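Local coordinates for lipoxygenase (Cyanothece sp., PDB 5EK8), which probably adds both atoms of molecular oxygen to polyunsaturated fatty acids as a 9R-lipoxygenase, using a non-heme iron, at residues 281-286 with 420-425; 345-350 with 584-589; 416-421 with 588-593. One frame throughout, in Å; residues are numbered along the deposited sequence.

Contact 1 (281-286 with 420-425); sequences NYEKDT and TYPGFL. With NA (sodium ion), chain C.
Glu283 grips the helix-capping residue Thr420 twice, once through its backbone and once through its side chain. Thr420 N donates to Glu283 O at 3.0 Å, nearly straight at 163°, with the donor tilted 26° from the carbonyl plane. The hydroxyl OG1 of Thr420 gives its proton to Glu283 OE1 at 2.8 Å, arriving from above the carboxylate plane rather than within it. The same OG1 accepts from Gly423 N at 3.3 Å, the N-cap bond of helix 421-432, so one oxygen both caps the helix and ties it to the loop. Glu283 can get there because CG lies anti to the backbone N (chi1 -169°) and the chain beyond it runs extended, crossing the Thr420 side chain at about a right angle. Its CD also packs on Thr420 CG2 at 3.5 Å. A carboxylate beside the N-terminus of a helix is likely to be favoured by the helix dipole. With Glu283 replaced by an alanine, the Thr420 hydroxyl would probably lose its carboxylate acceptor and the CG2 methyl the packing of the glutamate chain. Toward the start of the loop, Tyr282 CD1 lies 3.8 Å from Gly423 O, obliquely to the ring, while its OH is bonded to Ile505 N. At the other end Asp285 OD1 binds the sodium ion at 2.5 Å and is also bonded to His288 ND1; Val414, Gly417 and Leu419 complete the metal site with their carbonyl oxygens. The whole contact fastens the loop between strands 272-277 and 291-300 onto the first turn of helix 421-432, whose Phe424 packs against Phe352 and Ala356 of the long helix 337-377.

Contact 2 (345-350 with 584-589); sequences IFRTAA and LAYNSL
Thr348 and Ser588 bring the backbones closest, CA to CA 5.3 Å, where an irregular loop runs past one side of the long helix 337-377. This is the helix of the lipoxygenase catalytic fold that carries the iron ligands His359 and His364 further along. The loop is helix-like at 584-586, then extended through Asn587 and Ser588, so it meets the helix with side chains and carbonyls instead of regular backbone pairing. Arg347 makes the main polar link: NE donates to Tyr586 O at 2.8 Å (155°). Its bend at chi3 (-63°) lays the guanidinium over one face of the Tyr586 ring, the two planes only 11° apart and offset toward the rim. CD sits over the same ring in a CH-pi contact, 3.6 Å from the centroid. Tyr586 is flanked further by Tyr249 and Arg253 of helix 247-256. Asn587 OD1 comes up to the backbone at Arg347 and Thr348 without bonding there and takes a weak bond from Ser588 N, while ND2 is satisfied by Glu580 O. Thr348 turns its hydroxyl back to Ile345 O within the helix, and its CG2 methyl faces the loop beside Asn587 OD1, 3.3 Å from Ser588 O and 3.7 Å from Ser588 OG.

Contact 3 (416-421 with 588-593); sequences NGPLTY and SLALRN. With NA (sodium ion), chain C.
Asn416 and Leu589 lead a buried meeting of two irregular loops in the lipoxygenase catalytic domain, one running from helix 412-415 into helix 421-432, the other lying between helices 577-581 and 608-623. Packing does the joining, for no hydrogen bond crosses from one loop to the other. Leu589 CD1 touches Asn416 CB at 3.6 Å: with CG anti to its carbonyl carbon (chi1 -68°), the leucine carries that methyl out to the asparagine. Leu589 CB lies against Asn416 O at 3.5 Å. The Ala590 methyl comes up to the same Asn416 O and also to the Pro418 ring, with CD of the proline 4.1 Å from Ala590 CB. That CD lies closer still to the backbone, 3.3 Å from Leu589 O. On the polar side, each loop is held from within or by other neighbours. The Ser588 hydroxyl donates to Ala590 O at 2.7 Å from above the carbonyl plane, bridging over Leu589 within its own segment. Asn416 ND2 is bonded to Glu610 O on helix 608-623. Of the two segments, 416-421 alone binds the sodium ion, through two backbone carbonyls. The iron(II) ion is more distant, about 13 Å from the side chain of Leu589. Within the sodium site, the carbonyls straddle Pro418 in the chain: Gly417 O at 2.6 Å from the ion and Leu419 O at 2.7 Å.

Contact 3 lies between the others, its centre about 10 Å from each, while the centres of contacts 1 and 2 are about 18 Å apart. Contacts 1 and 3 share Thr420 and Tyr421 as well as the sodium ion, and a probable backbone hydrogen bond, Asp285 N to Pro418 O, joins them; contacts 2 and 3 share Ser588 and Leu589. Along the chain the order is 281-286, 345-350, 416-425 and 584-593, so distant pieces converge on the same side of the chain's centre. Helix 337-377 is common ground: Thr348 serves contact 2, and Phe352, a turn later, packs on Phe424, Pro418 and Leu419. The iron-bearing helix is thus packed against the loops that hold the sodium ion.

Contact 1 (281-286 with 420-425)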
loop_
_atom_site.group_PDB
_atom_site.type_symbol
_atom_site.label_atom_id
_atom_site.label_comp_id
_atom_site.label_asym_id
_atom_site.label_seq_id
_atom_site.Cartn_x
_atom_site.Cartn_y
_atom_site.Cartn_z
ATOM N N ASN A 281 -17.931 13.592 -12.067
ATOM C CA ASN A 281 -16.577 13.902 -12.517
ATOM C C ASN A 281 -15.916 12.827 -13.386
ATOM O O ASN A 281 -14.855 13.057 -13.964
ATOM C CB ASN A 281 -15.689 14.153 -11.301
ATOM C CG ASN A 281 -14.995 15.486 -11.352
ATOM O OD1 ASN A 281 -15.503 16.448 -11.931
ATOM N ND2 ASN A 281 -13.820 15.555 -10.744
ATOM N N TYR A 282 -16.533 11.652 -13.471
ATOM C CA TYR A 282 -15.831 10.481 -14.000
ATOM C C TYR A 282 -16.502 9.811 -15.194
ATOM O O TYR A 282 -17.720 9.883 -15.374
ATOM C CB TYR A 282 -15.638 9.466 -12.876
ATOM C CG TYR A 282 -15.116 10.123 -11.624
ATOM C CD1 TYR A 282 -13.813 10.599 -11.565
ATOM C CD2 TYR A 282 -15.929 10.297 -10.512
ATOM C CE1 TYR A 282 -13.325 11.221 -10.432
ATOM C CE2 TYR A 282 -15.448 10.914 -9.363
ATOM C CZ TYR A 282 -14.145 11.377 -9.333
ATOM O OH TYR A 282 -13.657 11.994 -8.203
ATOM N N GLU A 283 -15.679 9.169 -16.015
ATOM C CA GLU A 283 -16.152 8.485 -17.207
ATOM C C GLU A 283 -16.700 7.093 -16.883
ATOM O O GLU A 283 -15.981 6.230 -16.378
ATOM C CB GLU A 283 -15.026 8.382 -18.235
ATOM C CG GLU A 283 -15.480 7.933 -19.605
ATOM C CD GLU A 283 -14.323 7.658 -20.542
ATOM O OE1 GLU A 283 -13.165 7.639 -20.071
ATOM O OE2 GLU A 283 -14.571 7.458 -21.750
ATOM N N LYS A 284 -17.981 6.889 -17.172
ATOM C CA LYS A 284 -18.621 5.593 -16.996
ATOM C C LYS A 284 -18.212 4.666 -18.130
ATOM O O LYS A 284 -18.066 5.117 -19.268
ATOM C CB LYS A 284 -20.146 5.742 -16.958
ATOM C CG LYS A 284 -20.879 4.484 -16.535
ATOM C CD LYS A 284 -22.369 4.721 -16.357
ATOM C CE LYS A 284 -23.067 4.892 -17.689
ATOM N NZ LYS A 284 -22.915 3.704 -18.563
ATOM N N ASP A 285 -18.025 3.379 -17.829
ATOM C CA ASP A 285 -17.797 2.397 -18.886
ATOM C C ASP A 285 -19.138 2.060 -19.524
ATOM O O ASP A 285 -20.178 2.540 -19.078
ATOM C CB ASP A 285 -17.079 1.133 -18.365
ATOM C CG ASP A 285 -17.913 0.315 -17.365
ATOM O OD1 ASP A 285 -17.416 0.084 -16.241
ATOM O OD2 ASP A 285 -19.029 -0.136 -17.702
ATOM N N THR A 286 -19.119 1.242 -20.568
ATOM C CA THR A 286 -20.342 0.955 -21.309
ATOM C C THR A 286 -21.211 -0.132 -20.669
ATOM O O THR A 286 -22.408 -0.206 -20.943
ATOM C CB THR A 286 -20.025 0.531 -22.750
ATOM O OG1 THR A 286 -19.195 -0.637 -22.730
ATOM C CG2 THR A 286 -19.306 1.651 -23.484
ATOM N N THR A 420 -14.237 3.767 -16.460
ATOM C CA THR A 420 -13.140 3.419 -17.346
ATOM C C THR A 420 -11.844 3.499 -16.547
ATOM O O THR A 420 -11.848 3.919 -15.387
ATOM C CB THR A 420 -13.070 4.359 -18.564
ATOM O OG1 THR A 420 -12.677 5.668 -18.137
ATOM C CG2 THR A 420 -14.421 4.438 -19.257
ATOM N N TYR A 421 -10.735 3.082 -17.146
ATOM C CA TYR A 421 -9.450 3.247 -16.477
ATOM C C TYR A 421 -9.137 4.733 -16.224
ATOM O O TYR A 421 -8.701 5.082 -15.124
ATOM C CB TYR A 421 -8.317 2.590 -17.269
ATOM C CG TYR A 421 -6.954 2.945 -16.727
ATOM C CD1 TYR A 421 -6.489 2.384 -15.537
ATOM C CD2 TYR A 421 -6.132 3.854 -17.396
ATOM C CE1 TYR A 421 -5.242 2.710 -15.032
ATOM C CE2 TYR A 421 -4.882 4.190 -16.900
ATOM C CZ TYR A 421 -4.443 3.616 -15.716
ATOM O OH TYR A 421 -3.203 3.942 -15.211
ATOM N N PRO A 422 -9.357 5.614 -17.225
ATOM C CA PRO A 422 -9.164 7.039 -16.918
ATOM C C PRO A 422 -9.987 7.548 -15.730
ATOM O O PRO A 422 -9.493 8.390 -14.984
ATOM C CB PRO A 422 -9.602 7.732 -18.212
ATOM C CG PRO A 422 -9.268 6.754 -19.272
ATOM C CD PRO A 422 -9.543 5.398 -18.676
ATOM N N GLY A 423 -11.203 7.036 -15.547
ATOM C CA GLY A 423 -12.039 7.447 -14.432
ATOM C C GLY A 423 -11.457 7.044 -13.090
ATOM O O GLY A 423 -11.279 7.874 -12.189
ATOM N N PHE A 424 -11.168 5.755 -12.960
ATOM C CA PHE A 424 -10.568 5.204 -11.750
ATOM C C PHE A 424 -9.263 5.925 -11.397
ATOM O O PHE A 424 -9.033 6.351 -10.242
ATOM C CB PHE A 424 -10.316 3.702 -11.934
ATOM C CG PHE A 424 -9.506 3.094 -10.832
ATOM C CD1 PHE A 424 -10.116 2.670 -9.665
ATOM C CD2 PHE A 424 -8.130 2.973 -10.953
ATOM C CE1 PHE A 424 -9.372 2.128 -8.644
ATOM C CE2 PHE A 424 -7.385 2.438 -9.938
ATOM C CZ PHE A 424 -8.003 2.011 -8.780
ATOM N N LEU A 425 -8.409 6.050 -12.408
ATOM C CA LEU A 425 -7.158 6.781 -12.274
ATOM C C LEU A 425 -7.420 8.189 -11.769
ATOM O O LEU A 425 -6.744 8.666 -10.863
ATOM C CB LEU A 425 -6.414 6.842 -13.605
ATOM C CG LEU A 425 -5.032 7.484 -13.509
ATOM C CD1 LEU A 425 -4.133 6.649 -12.605
ATOM C CD2 LEU A 425 -4.425 7.665 -14.905
HETATM NA NA NA C . -15.036 -0.795 -16.067
#

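Contact 2 (345-350 with 584-589)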
loop_
_atom_site.group_PDB
_atom_site.type_symbol
_atom_site.label_atom_id
_atom_site.label_comp_id
_atom_site.label_asym_id
_atom_site.label_seq_id
_atom_site.Cartn_x
_atom_site.Cartn_y
_atom_site.Cartn_z
ATOM N N ILE A 345 -27.367 -0.755 -3.620
ATOM C CA ILE A 345 -26.723 0.193 -4.532
ATOM C C ILE A 345 -25.707 1.071 -3.792
ATOM O O ILE A 345 -24.556 1.227 -4.233
ATOM C CB ILE A 345 -27.757 1.091 -5.239
ATOM C CG1 ILE A 345 -28.565 0.271 -6.247
ATOM C CG2 ILE A 345 -27.060 2.233 -5.958
ATOM C CD1 ILE A 345 -29.514 1.090 -7.083
ATOM N N PHE A 346 -26.134 1.628 -2.660
ATOM C CA PHE A 346 -25.222 2.365 -1.800
ATOM C C PHE A 346 -24.010 1.520 -1.450
ATOM O O PHE A 346 -22.878 1.994 -1.538
ATOM C CB PHE A 346 -25.906 2.818 -0.514
ATOM C CG PHE A 346 -25.015 3.633 0.381
ATOM C CD1 PHE A 346 -24.918 5.005 0.215
ATOM C CD2 PHE A 346 -24.263 3.032 1.375
ATOM C CE1 PHE A 346 -24.091 5.761 1.029
ATOM C CE2 PHE A 346 -23.437 3.782 2.190
ATOM C CZ PHE A 346 -23.354 5.148 2.020
ATOM N N ARG A 347 -24.254 0.272 -1.048
ATOM C CA ARG A 347 -23.166 -0.634 -0.676
ATOM C C ARG A 347 -22.130 -0.780 -1.786
ATOM O O ARG A 347 -20.927 -0.810 -1.525
ATOM C CB ARG A 347 -23.710 -2.013 -0.310
ATOM C CG ARG A 347 -24.103 -2.160 1.138
ATOM C CD ARG A 347 -24.216 -3.625 1.504
ATOM N NE ARG A 347 -25.271 -4.317 0.764
ATOM C CZ ARG A 347 -26.548 -4.336 1.132
ATOM N NH1 ARG A 347 -26.933 -3.697 2.231
ATOM N NH2 ARG A 347 -27.441 -4.988 0.400
ATOM N N THR A 348 -22.603 -0.872 -3.023
ATOM C CA THR A 348 -21.708 -1.065 -4.156
ATOM C C THR A 348 -20.912 0.203 -4.452
ATOM O O THR A 348 -19.708 0.142 -4.745
ATOM C CB THR A 348 -22.477 -1.483 -5.416
ATOM O OG1 THR A 348 -23.486 -0.505 -5.701
ATOM C CG2 THR A 348 -23.130 -2.840 -5.213
ATOM N N ALA A 349 -21.578 1.351 -4.381
ATOM C CA ALA A 349 -20.859 2.612 -4.558
ATOM C C ALA A 349 -19.783 2.746 -3.479
ATOM O O ALA A 349 -18.664 3.197 -3.745
ATOM C CB ALA A 349 -21.814 3.796 -4.522
ATOM N N ALA A 350 -20.123 2.314 -2.269
ATOM C CA ALA A 350 -19.212 2.398 -1.136
ATOM C C ALA A 350 -18.062 1.412 -1.276
ATOM O O ALA A 350 -16.968 1.653 -0.769
ATOM C CB ALA A 350 -19.958 2.160 0.164
ATOM N N LEU A 584 -21.716 -12.150 -3.390
ATOM C CA LEU A 584 -22.172 -11.441 -4.584
ATOM C C LEU A 584 -23.558 -10.824 -4.446
ATOM O O LEU A 584 -23.799 -9.706 -4.912
ATOM C CB LEU A 584 -22.156 -12.392 -5.780
ATOM C CG LEU A 584 -20.796 -13.027 -6.074
ATOM C CD1 LEU A 584 -20.954 -14.362 -6.790
ATOM C CD2 LEU A 584 -19.946 -12.073 -6.898
ATOM N N ALA A 585 -24.472 -11.546 -3.808
ATOM C CA ALA A 585 -25.836 -11.051 -3.662
ATOM C C ALA A 585 -25.885 -9.783 -2.806
ATOM O O ALA A 585 -26.797 -8.960 -2.928
ATOM C CB ALA A 585 -26.723 -12.127 -3.064
ATOM N N TYR A 586 -24.889 -9.638 -1.941
ATOM C CA TYR A 586 -24.876 -8.579 -0.942
ATOM C C TYR A 586 -24.087 -7.359 -1.407
ATOM O O TYR A 586 -24.399 -6.222 -1.039
ATOM C CB TYR A 586 -24.296 -9.122 0.364
ATOM C CG TYR A 586 -24.073 -8.087 1.437
ATOM C CD1 TYR A 586 -25.137 -7.547 2.147
ATOM C CD2 TYR A 586 -22.791 -7.655 1.752
ATOM C CE1 TYR A 586 -24.930 -6.598 3.135
ATOM C CE2 TYR A 586 -22.573 -6.713 2.740
ATOM C CZ TYR A 586 -23.644 -6.189 3.431
ATOM O OH TYR A 586 -23.427 -5.242 4.409
ATOM N N ASN A 587 -23.073 -7.600 -2.227
ATOM C CA ASN A 587 -22.200 -6.523 -2.657
ATOM C C ASN A 587 -21.376 -6.842 -3.897
ATOM O O ASN A 587 -21.084 -7.999 -4.185
ATOM C CB ASN A 587 -21.264 -6.136 -1.516
ATOM C CG ASN A 587 -21.067 -4.638 -1.416
ATOM O OD1 ASN A 587 -21.392 -3.903 -2.347
ATOM N ND2 ASN A 587 -20.535 -4.176 -0.286
ATOM N N SER A 588 -21.022 -5.795 -4.633
ATOM C CA SER A 588 -20.127 -5.908 -5.778
ATOM C C SER A 588 -19.518 -4.542 -6.090
ATOM O O SER A 588 -19.863 -3.538 -5.461
ATOM C CB SER A 588 -20.865 -6.464 -6.995
ATOM O OG SER A 588 -22.046 -5.730 -7.249
ATOM N N LEU A 589 -18.606 -4.502 -7.055
ATOM C CA LEU A 589 -17.958 -3.247 -7.416
ATOM C C LEU A 589 -18.823 -2.439 -8.372
ATOM O O LEU A 589 -18.524 -1.276 -8.656
ATOM C CB LEU A 589 -16.583 -3.512 -8.030
ATOM C CG LEU A 589 -15.547 -4.085 -7.059
ATOM C CD1 LEU A 589 -14.289 -4.528 -7.796
ATOM C CD2 LEU A 589 -15.201 -3.061 -5.997
#

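Contact 3 (416-421 with 588-593)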
loop_
_atom_site.group_PDB
_atom_site.type_symbol
_atom_site.label_atom_id
_atom_site.label_comp_id
_atom_site.label_asym_id
_atom_site.label_seq_id
_atom_site.Cartn_x
_atom_site.Cartn_y
_atom_site.Cartn_z
ATOM N N ASN A 416 -14.235 -4.497 -13.111
ATOM C CA ASN A 416 -15.445 -4.700 -12.323
ATOM C C ASN A 416 -16.052 -3.388 -11.837
ATOM O O ASN A 416 -17.234 -3.334 -11.501
ATOM C CB ASN A 416 -15.155 -5.609 -11.121
ATOM C CG ASN A 416 -15.037 -7.079 -11.499
ATOM O OD1 ASN A 416 -15.056 -7.444 -12.671
ATOM N ND2 ASN A 416 -14.902 -7.925 -10.496
ATOM N N GLY A 417 -15.237 -2.336 -11.792
ATOM C CA GLY A 417 -15.711 -1.010 -11.438
ATOM C C GLY A 417 -16.499 -0.377 -12.572
ATOM O O GLY A 417 -16.279 -0.701 -13.746
ATOM N N PRO A 418 -17.416 0.544 -12.228
ATOM C CA PRO A 418 -18.322 1.201 -13.179
ATOM C C PRO A 418 -17.632 2.245 -14.056
ATOM O O PRO A 418 -18.249 2.811 -14.962
ATOM C CB PRO A 418 -19.348 1.868 -12.266
ATOM C CG PRO A 418 -18.561 2.195 -11.041
ATOM C CD PRO A 418 -17.591 1.063 -10.858
ATOM N N LEU A 419 -16.360 2.503 -13.785
ATOM C CA LEU A 419 -15.632 3.526 -14.516
ATOM C C LEU A 419 -14.675 2.930 -15.529
ATOM O O LEU A 419 -14.344 1.748 -15.472
ATOM C CB LEU A 419 -14.862 4.421 -13.545
ATOM C CG LEU A 419 -15.741 5.144 -12.524
ATOM C CD1 LEU A 419 -14.902 6.088 -11.670
ATOM C CD2 LEU A 419 -16.876 5.884 -13.223
ATOM N N THR A 420 -14.237 3.767 -16.460
ATOM C CA THR A 420 -13.140 3.419 -17.346
ATOM C C THR A 420 -11.844 3.499 -16.547
ATOM O O THR A 420 -11.848 3.919 -15.387
ATOM C CB THR A 420 -13.070 4.359 -18.564
ATOM O OG1 THR A 420 -12.677 5.668 -18.137
ATOM C CG2 THR A 420 -14.421 4.438 -19.257
ATOM N N TYR A 421 -10.735 3.082 -17.146
ATOM C CA TYR A 421 -9.450 3.247 -16.477
ATOM C C TYR A 421 -9.137 4.733 -16.224
ATOM O O TYR A 421 -8.701 5.082 -15.124
ATOM C CB TYR A 421 -8.317 2.590 -17.269
ATOM C CG TYR A 421 -6.954 2.945 -16.727
ATOM C CD1 TYR A 421 -6.489 2.384 -15.537
ATOM C CD2 TYR A 421 -6.132 3.854 -17.396
ATOM C CE1 TYR A 421 -5.242 2.710 -15.032
ATOM C CE2 TYR A 421 -4.882 4.190 -16.900
ATOM C CZ TYR A 421 -4.443 3.616 -15.716
ATOM O OH TYR A 421 -3.203 3.942 -15.211
ATOM N N SER A 588 -21.022 -5.795 -4.633
ATOM C CA SER A 588 -20.127 -5.908 -5.778
ATOM C C SER A 588 -19.518 -4.542 -6.090
ATOM O O SER A 588 -19.863 -3.538 -5.461
ATOM C CB SER A 588 -20.865 -6.464 -6.995
ATOM O OG SER A 588 -22.046 -5.730 -7.249
ATOM N N LEU A 589 -18.606 -4.502 -7.055
ATOM C CA LEU A 589 -17.958 -3.247 -7.416
ATOM C C LEU A 589 -18.823 -2.439 -8.372
ATOM O O LEU A 589 -18.524 -1.276 -8.656
ATOM C CB LEU A 589 -16.583 -3.512 -8.030
ATOM C CG LEU A 589 -15.547 -4.085 -7.059
ATOM C CD1 LEU A 589 -14.289 -4.528 -7.796
ATOM C CD2 LEU A 589 -15.201 -3.061 -5.997
ATOM N N ALA A 590 -19.906 -3.053 -8.847
ATOM C CA ALA A 590 -20.845 -2.394 -9.751
ATOM C C ALA A 590 -22.112 -3.218 -9.956
ATOM O O ALA A 590 -22.171 -4.388 -9.579
ATOM C CB ALA A 590 -20.182 -2.117 -11.097
ATOM N N LEU A 591 -23.122 -2.595 -10.558
ATOM C CA LEU A 591 -24.350 -3.287 -10.937
ATOM C C LEU A 591 -24.676 -3.004 -12.404
ATOM O O LEU A 591 -24.055 -2.141 -13.030
ATOM C CB LEU A 591 -25.512 -2.864 -10.037
ATOM C CG LEU A 591 -25.379 -3.156 -8.536
ATOM C CD1 LEU A 591 -26.621 -2.706 -7.783
ATOM C CD2 LEU A 591 -25.115 -4.628 -8.281
ATOM N N ARG A 592 -25.649 -3.725 -12.955
ATOM C CA ARG A 592 -25.949 -3.621 -14.380
ATOM C C ARG A 592 -27.443 -3.505 -14.675
ATOM O O ARG A 592 -28.281 -3.751 -13.809
ATOM C CB ARG A 592 -25.377 -4.832 -15.130
ATOM C CG ARG A 592 -23.882 -5.034 -14.939
ATOM C CD ARG A 592 -23.309 -6.128 -15.837
ATOM N NE ARG A 592 -23.777 -7.466 -15.491
ATOM C CZ ARG A 592 -24.573 -8.196 -16.267
ATOM N NH1 ARG A 592 -24.982 -7.712 -17.432
ATOM N NH2 ARG A 592 -24.954 -9.410 -15.886
ATOM N N ASN A 593 -27.751 -3.115 -15.910
ATOM C CA ASN A 593 -29.103 -3.150 -16.470
ATOM C C ASN A 593 -30.202 -2.512 -15.623
ATOM O O ASN A 593 -31.334 -2.990 -15.605
ATOM C CB ASN A 593 -29.483 -4.596 -16.774
ATOM C CG ASN A 593 -28.578 -5.226 -17.811
ATOM O OD1 ASN A 593 -28.041 -6.315 -17.607
ATOM N ND2 ASN A 593 -28.399 -4.540 -18.934
HETATM NA NA NA C . -15.036 -0.795 -16.067
#